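Local coordinates for putative transcriptional regulator (Streptomyces coelicolor, PDB 2ZB9), which probably acts as a TetR-family transcriptional regulator, binding DNA at gene control regions through an N-terminal helix-turn-helix domain, at residues A[70-75]-A[126-131]; A[171-176]-A[191-196]; A[48-51]-A[56-59]. All coordinates share one frame; numbering follows the deposited sequence.

Contact 1: residues A[70-75]-A[126-131]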
loop_
_atom_site.group_PDB
_atom_site.type_symbol
_atom_site.label_atom_id
_atom_site.label_comp_id
_atom_site.label_asym_id
_atom_site.label_seq_id
_atom_site.Cartn_x
_atom_site.Cartn_y
_atom_site.Cartn_z
ATOM N N LEU A 70 13.664 -12.883 11.085
ATOM C CA LEU A 70 13.410 -14.317 11.012
ATOM C C LEU A 70 12.116 -14.583 10.248
ATOM O O LEU A 70 12.084 -15.392 9.323
ATOM C CB LEU A 70 13.310 -14.917 12.417
ATOM C CG LEU A 70 13.105 -16.432 12.480
ATOM C CD1 LEU A 70 14.334 -17.144 11.930
ATOM C CD2 LEU A 70 12.858 -16.854 13.917
ATOM N N ALA A 71 11.052 -13.890 10.633
ATOM C CA ALA A 71 9.764 -14.059 9.977
ATOM C C ALA A 71 9.803 -13.666 8.500
ATOM O O ALA A 71 9.341 -14.430 7.651
ATOM C CB ALA A 71 8.704 -13.251 10.705
ATOM N N LEU A 72 10.360 -12.493 8.195
ATOM C CA LEU A 72 10.432 -12.006 6.810
ATOM C C LEU A 72 11.229 -12.911 5.882
ATOM O O LEU A 72 10.809 -13.184 4.758
ATOM C CB LEU A 72 11.039 -10.595 6.746
ATOM C CG LEU A 72 10.206 -9.312 6.909
ATOM C CD1 LEU A 72 8.901 -9.431 6.123
ATOM C CD2 LEU A 72 9.920 -9.047 8.357
ATOM N N ASP A 73 12.393 -13.362 6.335
ATOM C CA ASP A 73 13.227 -14.230 5.511
ATOM C C ASP A 73 12.509 -15.562 5.293
ATOM O O ASP A 73 12.499 -16.098 4.183
ATOM C CB ASP A 73 14.580 -14.455 6.187
ATOM C CG ASP A 73 15.678 -14.834 5.203
ATOM O OD1 ASP A 73 15.425 -14.869 3.976
ATOM O OD2 ASP A 73 16.811 -15.089 5.667
ATOM N N GLY A 74 11.902 -16.095 6.351
ATOM C CA GLY A 74 11.180 -17.350 6.209
ATOM C C GLY A 74 9.993 -17.174 5.273
ATOM O O GLY A 74 9.698 -18.038 4.439
ATOM N N TYR A 75 9.309 -16.042 5.393
ATOM C CA TYR A 75 8.154 -15.787 4.546
ATOM C C TYR A 75 8.550 -15.695 3.080
ATOM O O TYR A 75 7.933 -16.328 2.227
ATOM C CB TYR A 75 7.448 -14.497 4.961
ATOM C CG TYR A 75 6.167 -14.274 4.195
ATOM C CD1 TYR A 75 5.010 -14.986 4.511
ATOM C CD2 TYR A 75 6.129 -13.400 3.112
ATOM C CE1 TYR A 75 3.844 -14.834 3.758
ATOM C CE2 TYR A 75 4.975 -13.242 2.355
ATOM C CZ TYR A 75 3.839 -13.961 2.679
ATOM O OH TYR A 75 2.710 -13.812 1.909
ATOM N N ALA A 126 11.289 1.574 12.828
ATOM C CA ALA A 126 12.301 1.812 11.806
ATOM C C ALA A 126 13.106 0.585 11.421
ATOM O O ALA A 126 13.370 0.366 10.240
ATOM C CB ALA A 126 13.239 2.933 12.258
ATOM N N ASP A 127 13.506 -0.205 12.414
ATOM C CA ASP A 127 14.287 -1.408 12.164
ATOM C C ASP A 127 13.491 -2.465 11.404
ATOM O O ASP A 127 14.020 -3.125 10.511
ATOM C CB ASP A 127 14.797 -1.995 13.480
ATOM C CG ASP A 127 15.820 -1.103 14.159
ATOM O OD1 ASP A 127 16.799 -0.697 13.496
ATOM O OD2 ASP A 127 15.651 -0.811 15.364
ATOM N N LEU A 128 12.222 -2.632 11.756
ATOM C CA LEU A 128 11.399 -3.615 11.070
ATOM C C LEU A 128 11.192 -3.178 9.613
ATOM O O LEU A 128 11.250 -4.002 8.694
ATOM C CB LEU A 128 10.054 -3.774 11.792
ATOM C CG LEU A 128 9.097 -4.836 11.241
ATOM C CD1 LEU A 128 9.766 -6.206 11.301
ATOM C CD2 LEU A 128 7.805 -4.833 12.046
ATOM N N ALA A 129 10.965 -1.884 9.406
ATOM C CA ALA A 129 10.769 -1.354 8.060
ATOM C C ALA A 129 11.996 -1.667 7.208
ATOM O O ALA A 129 11.875 -2.074 6.057
ATOM C CB ALA A 129 10.532 0.164 8.112
ATOM N N THR A 130 13.180 -1.483 7.779
ATOM C CA THR A 130 14.414 -1.765 7.053
ATOM C C THR A 130 14.515 -3.241 6.687
ATOM O O THR A 130 14.909 -3.583 5.572
ATOM C CB THR A 130 15.650 -1.362 7.885
ATOM O OG1 THR A 130 15.680 0.065 8.017
ATOM C CG2 THR A 130 16.936 -1.837 7.215
ATOM N N ALA A 131 14.154 -4.113 7.623
ATOM C CA ALA A 131 14.199 -5.555 7.387
ATOM C C ALA A 131 13.156 -5.977 6.346
ATOM O O ALA A 131 13.388 -6.890 5.548
ATOM C CB ALA A 131 13.964 -6.301 8.693
#
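Leu72, Ala131 and Leu128 make up this contact, with Leu72 of helix 67-83 reaching across to the first turns of helix 126-153. Leu72 has the most surface buried, and its CA-CB bond points at the other helix. One branch does the closest work, Leu72 CD2 lying 4.1 Å from Leu128 CD1, and the two leucine side chains cross at about a right angle, so they meet at single methyls and do not run alongside each other. Leu128 sets out from the flank of its helix, but placing CG anti to the backbone N (chi1 -177°) brings its CD1 methyl up against Leu72 CD2. Ala131 fills in one turn further along. Its backbone comes closest to helix 67-83, the CA atoms of Leu72 and Ala131 being 7.5 Å apart, and its O sits 4.2 Å from Leu72 CG. Ala131 CB stays 4.9 Å from Leu72 CD2, a looser approach. No hydrogen bond joins the two segments, which bury just 99 Å² between them. The contact is part of a larger apolar cluster: Leu118 of helix 110-122 and Tyr132, Leu135 and Tyr136 of helix 126-153 also pack on Leu72, while Leu128 leans on Ala121. Asp73 OD2 forms a salt bridge with Arg25 and a hydrogen bond with Trp64 NE1, and Leu70 packs on Val32 of helix 20-39, placing helix 67-83 between the DNA-binding helices and the C-terminal bundle.

Contact 2: residues A[171-176]-A[191-196]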
loop_
_atom_site.group_PDB
_atom_site.type_symbol
_atom_site.label_atom_id
_atom_site.label_comp_id
_atom_site.label_asym_id
_atom_site.label_seq_id
_atom_site.Cartn_x
_atom_site.Cartn_y
_atom_site.Cartn_z
ATOM N N TRP A 171 1.077 -4.640 -8.311
ATOM C CA TRP A 171 1.143 -5.150 -6.945
ATOM C C TRP A 171 0.820 -4.065 -5.911
ATOM O O TRP A 171 0.097 -4.314 -4.947
ATOM C CB TRP A 171 2.536 -5.751 -6.700
ATOM C CG TRP A 171 2.794 -6.898 -7.629
ATOM C CD1 TRP A 171 2.359 -8.185 -7.476
ATOM C CD2 TRP A 171 3.388 -6.827 -8.936
ATOM N NE1 TRP A 171 2.630 -8.913 -8.607
ATOM C CE2 TRP A 171 3.255 -8.110 -9.519
ATOM C CE3 TRP A 171 4.006 -5.806 -9.669
ATOM C CZ2 TRP A 171 3.721 -8.397 -10.813
ATOM C CZ3 TRP A 171 4.471 -6.093 -10.955
ATOM C CH2 TRP A 171 4.322 -7.381 -11.512
ATOM N N GLY A 172 1.348 -2.863 -6.116
ATOM C CA GLY A 172 1.077 -1.783 -5.181
ATOM C C GLY A 172 -0.414 -1.512 -5.048
ATOM O O GLY A 172 -0.905 -1.246 -3.950
ATOM N N ALA A 173 -1.126 -1.573 -6.173
ATOM C CA ALA A 173 -2.576 -1.355 -6.207
ATOM C C ALA A 173 -3.288 -2.419 -5.380
ATOM O O ALA A 173 -4.276 -2.133 -4.707
ATOM C CB ALA A 173 -3.085 -1.401 -7.653
ATOM N N VAL A 174 -2.796 -3.654 -5.455
ATOM C CA VAL A 174 -3.378 -4.761 -4.696
ATOM C C VAL A 174 -3.110 -4.549 -3.204
ATOM O O VAL A 174 -4.019 -4.660 -2.378
ATOM C CB VAL A 174 -2.759 -6.123 -5.107
ATOM C CG1 VAL A 174 -3.390 -7.255 -4.286
ATOM C CG2 VAL A 174 -2.962 -6.363 -6.597
ATOM N N TYR A 175 -1.857 -4.255 -2.863
ATOM C CA TYR A 175 -1.496 -4.013 -1.473
ATOM C C TYR A 175 -2.382 -2.912 -0.905
ATOM O O TYR A 175 -2.872 -3.008 0.221
ATOM C CB TYR A 175 -0.033 -3.570 -1.358
ATOM C CG TYR A 175 0.988 -4.690 -1.350
ATOM C CD1 TYR A 175 1.033 -5.610 -0.307
ATOM C CD2 TYR A 175 1.922 -4.816 -2.380
ATOM C CE1 TYR A 175 1.984 -6.635 -0.286
ATOM C CE2 TYR A 175 2.878 -5.837 -2.371
ATOM C CZ TYR A 175 2.900 -6.743 -1.320
ATOM O OH TYR A 175 3.828 -7.762 -1.308
ATOM N N HIS A 176 -2.596 -1.863 -1.692
ATOM C CA HIS A 176 -3.408 -0.749 -1.225
ATOM C C HIS A 176 -4.845 -1.147 -0.930
ATOM O O HIS A 176 -5.397 -0.782 0.112
ATOM C CB HIS A 176 -3.386 0.390 -2.242
ATOM C CG HIS A 176 -4.238 1.555 -1.857
ATOM N ND1 HIS A 176 -5.445 1.827 -2.463
ATOM C CD2 HIS A 176 -4.063 2.514 -0.916
ATOM C CE1 HIS A 176 -5.976 2.905 -1.912
ATOM N NE2 HIS A 176 -5.158 3.341 -0.972
ATOM N N THR A 191 -7.615 -8.740 -13.165
ATOM C CA THR A 191 -7.641 -8.660 -14.620
ATOM C C THR A 191 -7.683 -7.223 -15.119
ATOM O O THR A 191 -7.011 -6.890 -16.093
ATOM C CB THR A 191 -8.842 -9.437 -15.204
ATOM O OG1 THR A 191 -8.783 -10.798 -14.758
ATOM C CG2 THR A 191 -8.799 -9.426 -16.720
ATOM N N ALA A 192 -8.456 -6.375 -14.447
ATOM C CA ALA A 192 -8.565 -4.969 -14.837
ATOM C C ALA A 192 -7.245 -4.215 -14.654
ATOM O O ALA A 192 -6.918 -3.322 -15.436
ATOM C CB ALA A 192 -9.679 -4.283 -14.033
ATOM N N LEU A 193 -6.491 -4.571 -13.620
ATOM C CA LEU A 193 -5.211 -3.914 -13.365
ATOM C C LEU A 193 -4.287 -4.071 -14.564
ATOM O O LEU A 193 -3.639 -3.119 -14.984
ATOM C CB LEU A 193 -4.523 -4.513 -12.137
ATOM C CG LEU A 193 -5.134 -4.289 -10.752
ATOM C CD1 LEU A 193 -4.273 -5.036 -9.722
ATOM C CD2 LEU A 193 -5.183 -2.799 -10.425
ATOM N N VAL A 194 -4.230 -5.280 -15.111
ATOM C CA VAL A 194 -3.367 -5.563 -16.256
ATOM C C VAL A 194 -3.884 -4.978 -17.573
ATOM O O VAL A 194 -3.120 -4.382 -18.329
ATOM C CB VAL A 194 -3.171 -7.084 -16.423
ATOM C CG1 VAL A 194 -2.268 -7.375 -17.613
ATOM C CG2 VAL A 194 -2.581 -7.666 -15.149
ATOM N N THR A 195 -5.174 -5.134 -17.852
ATOM C CA THR A 195 -5.710 -4.609 -19.104
ATOM C C THR A 195 -5.638 -3.082 -19.161
ATOM O O THR A 195 -5.320 -2.519 -20.203
ATOM C CB THR A 195 -7.173 -5.066 -19.350
ATOM O OG1 THR A 195 -8.045 -4.432 -18.411
ATOM C CG2 THR A 195 -7.288 -6.574 -19.197
ATOM N N ASN A 196 -5.933 -2.415 -18.047
ATOM C CA ASN A 196 -5.876 -0.952 -18.010
ATOM C C ASN A 196 -4.494 -0.458 -18.389
ATOM O O ASN A 196 -4.337 0.443 -19.209
ATOM C CB ASN A 196 -6.198 -0.421 -16.613
ATOM C CG ASN A 196 -7.658 -0.551 -16.258
ATOM O OD1 ASN A 196 -8.509 -0.697 -17.132
ATOM N ND2 ASN A 196 -7.961 -0.468 -14.967
#
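Thr191 OG1 is hydrogen-bonded to both Asp187 O and Arg100 NH2; two residues on, Leu193 of helix 187-199 reaches across to Ala173 and Val174 of helix 163-179. The contact between the two helices is purely apolar. Leu193 divides its two methyls between neighbouring residues: CD1 lies 3.6 Å from Val174 CG2, and CD2 lies 3.7 Å from Ala173 CB. Placing CG anti to the carbonyl carbon (chi1 -68°) directs this fork at the facing helix, where the CA atoms of Ala173 and Leu193 are 8.0 Å apart, the nearest pair across the segments. Val174 comes in from the flank and crosses the leucine at about a right angle; its side chain also packs on Phe102 of helix 91-108. The second subunit completes the surroundings. Its Gln169 spans the turn after Leu193, with NE2 bonded to Leu193 O and OE1 to Asn196 ND2, while its Val165 packs on Leu193 itself. All three residues that touch are buried, so the leucine fork joins the two helices by hydrophobic burial with no hydrogen bond between the segments, whereas polar groups around it pair both within the chain and with the partner subunit, as suits helices that form a TetR-family dimer interface.

Contact 3: residues A[48-51]-A[56-59]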
loop_
_atom_site.group_PDB
_atom_site.type_symbol
_atom_site.label_atom_id
_atom_site.label_comp_id
_atom_site.label_asym_id
_atom_site.label_seq_id
_atom_site.Cartn_x
_atom_site.Cartn_y
_atom_site.Cartn_z
ATOM N N ARG A 48 11.306 -21.867 19.471
ATOM C CA ARG A 48 10.433 -22.794 18.765
ATOM C C ARG A 48 11.122 -23.305 17.495
ATOM O O ARG A 48 11.091 -24.500 17.188
ATOM C CB ARG A 48 9.125 -22.073 18.419
ATOM C CG ARG A 48 8.067 -22.918 17.742
ATOM C CD ARG A 48 7.275 -23.766 18.719
ATOM N NE ARG A 48 6.255 -24.533 18.011
ATOM C CZ ARG A 48 5.053 -24.072 17.680
ATOM N NH1 ARG A 48 4.695 -22.836 18.000
ATOM N NH2 ARG A 48 4.214 -24.850 17.004
ATOM N N VAL A 49 11.746 -22.395 16.754
ATOM C CA VAL A 49 12.451 -22.765 15.530
ATOM C C VAL A 49 13.642 -23.670 15.848
ATOM O O VAL A 49 13.901 -24.651 15.145
ATOM C CB VAL A 49 12.967 -21.509 14.784
ATOM C CG1 VAL A 49 13.881 -21.922 13.628
ATOM C CG2 VAL A 49 11.784 -20.690 14.267
ATOM N N ALA A 50 14.370 -23.337 16.908
ATOM C CA ALA A 50 15.526 -24.132 17.296
ATOM C C ALA A 50 15.107 -25.553 17.663
ATOM O O ALA A 50 15.776 -26.513 17.291
ATOM C CB ALA A 50 16.239 -23.478 18.467
ATOM N N ARG A 51 13.997 -25.687 18.383
ATOM C CA ARG A 51 13.515 -27.002 18.794
ATOM C C ARG A 51 13.061 -27.831 17.602
ATOM O O ARG A 51 13.397 -29.004 17.483
ATOM C CB ARG A 51 12.351 -26.864 19.785
ATOM C CG ARG A 51 11.825 -28.204 20.308
ATOM C CD ARG A 51 10.783 -28.032 21.409
ATOM N NE ARG A 51 9.567 -27.380 20.928
ATOM C CZ ARG A 51 8.689 -27.945 20.104
ATOM N NH1 ARG A 51 8.881 -29.183 19.663
ATOM N NH2 ARG A 51 7.617 -27.266 19.714
ATOM N N SER A 56 20.795 -25.008 17.085
ATOM C CA SER A 56 20.850 -24.162 18.273
ATOM C C SER A 56 20.479 -22.707 18.019
ATOM O O SER A 56 20.685 -22.180 16.929
ATOM C CB SER A 56 22.247 -24.213 18.899
ATOM O OG SER A 56 23.197 -23.599 18.042
ATOM N N LYS A 57 19.934 -22.066 19.045
ATOM C CA LYS A 57 19.544 -20.666 18.957
ATOM C C LYS A 57 20.753 -19.793 18.647
ATOM O O LYS A 57 20.637 -18.787 17.948
ATOM C CB LYS A 57 18.904 -20.215 20.271
ATOM C CG LYS A 57 17.586 -20.898 20.578
ATOM C CD LYS A 57 17.231 -20.786 22.055
ATOM C CE LYS A 57 17.106 -19.341 22.508
ATOM N NZ LYS A 57 16.893 -19.265 23.984
ATOM N N THR A 58 21.911 -20.189 19.168
ATOM C CA THR A 58 23.153 -19.453 18.948
ATOM C C THR A 58 23.349 -19.205 17.462
ATOM O O THR A 58 23.629 -18.088 17.033
ATOM C CB THR A 58 24.369 -20.242 19.474
ATOM O OG1 THR A 58 24.271 -20.371 20.897
ATOM C CG2 THR A 58 25.668 -19.531 19.116
ATOM N N THR A 59 23.203 -20.265 16.682
ATOM C CA THR A 59 23.353 -20.178 15.242
ATOM C C THR A 59 22.224 -19.327 14.655
ATOM O O THR A 59 22.450 -18.516 13.759
ATOM C CB THR A 59 23.316 -21.578 14.620
ATOM O OG1 THR A 59 24.286 -22.409 15.271
ATOM C CG2 THR A 59 23.628 -21.510 13.145
#
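Ala50 and Lys57 provide the apolar part of this contact, where helix 46-53 meets the start of helix 57-63 across a tight turn. Ala50 CB points at the second helix and rests 3.6 Å from Lys57 CG, touching the base of the lysine chain and not its charged end. The same methyl lies 4.0 Å from Lys57 N and 4.3 Å from Ser56 C, so it faces backbone as well as side chain. Such a small residue permits the close approach of the two chains, with the CA atoms of Ala50 and Ser56 only 5.4 Å apart. Val49 and Ala50 both continue this packing onto Leu60.

No hydrogen bond crosses between 48-51 and 56-59; the polar bonds here are local to the start of helix 57-63. Ser56 occupies its N-cap position. Ser56 OG accepts a hydrogen bond of 3.2 Å from Thr59 OG1, and a weak backbone bond runs from Thr59 N to Ser56 O.

The charged interaction belongs to Lys57. Its chain bends at chi3 (60°) and leads the ammonium group away from Ala50 to a salt bridge with Glu47, just before segment 48-51 on helix 46-53.

One residue, Lys57, thus ties the two helices of the predicted helix-turn-helix, by an apolar contact at its base and a charged one at its tip. The second of these helices, 57-63, is in this family the one expected to enter the DNA major groove.

Along the chain the order is contact 3, contact 1, contact 2, each closing before the next opens. Contact 3 lies in the helix-turn-helix, and contact 1 lies on the same side of the chain's centre, the two centres being about 18 Å apart; they touch where Leu70 CD2 packs 4.0 Å from Val49 CG2. Helix 67-83 of contact 1 links the two parts by packing, meeting helix 20-39 through Leu70 and helices 110-122 and 126-153 through Leu72. Contact 2, at the dimer face, lies beyond the chain's centre, its own centre about 25 Å from that of contact 1 and about 40 Å from that of contact 3. Any coupling between DNA binding and the C-terminal domain would probably pass through the region of contact 1.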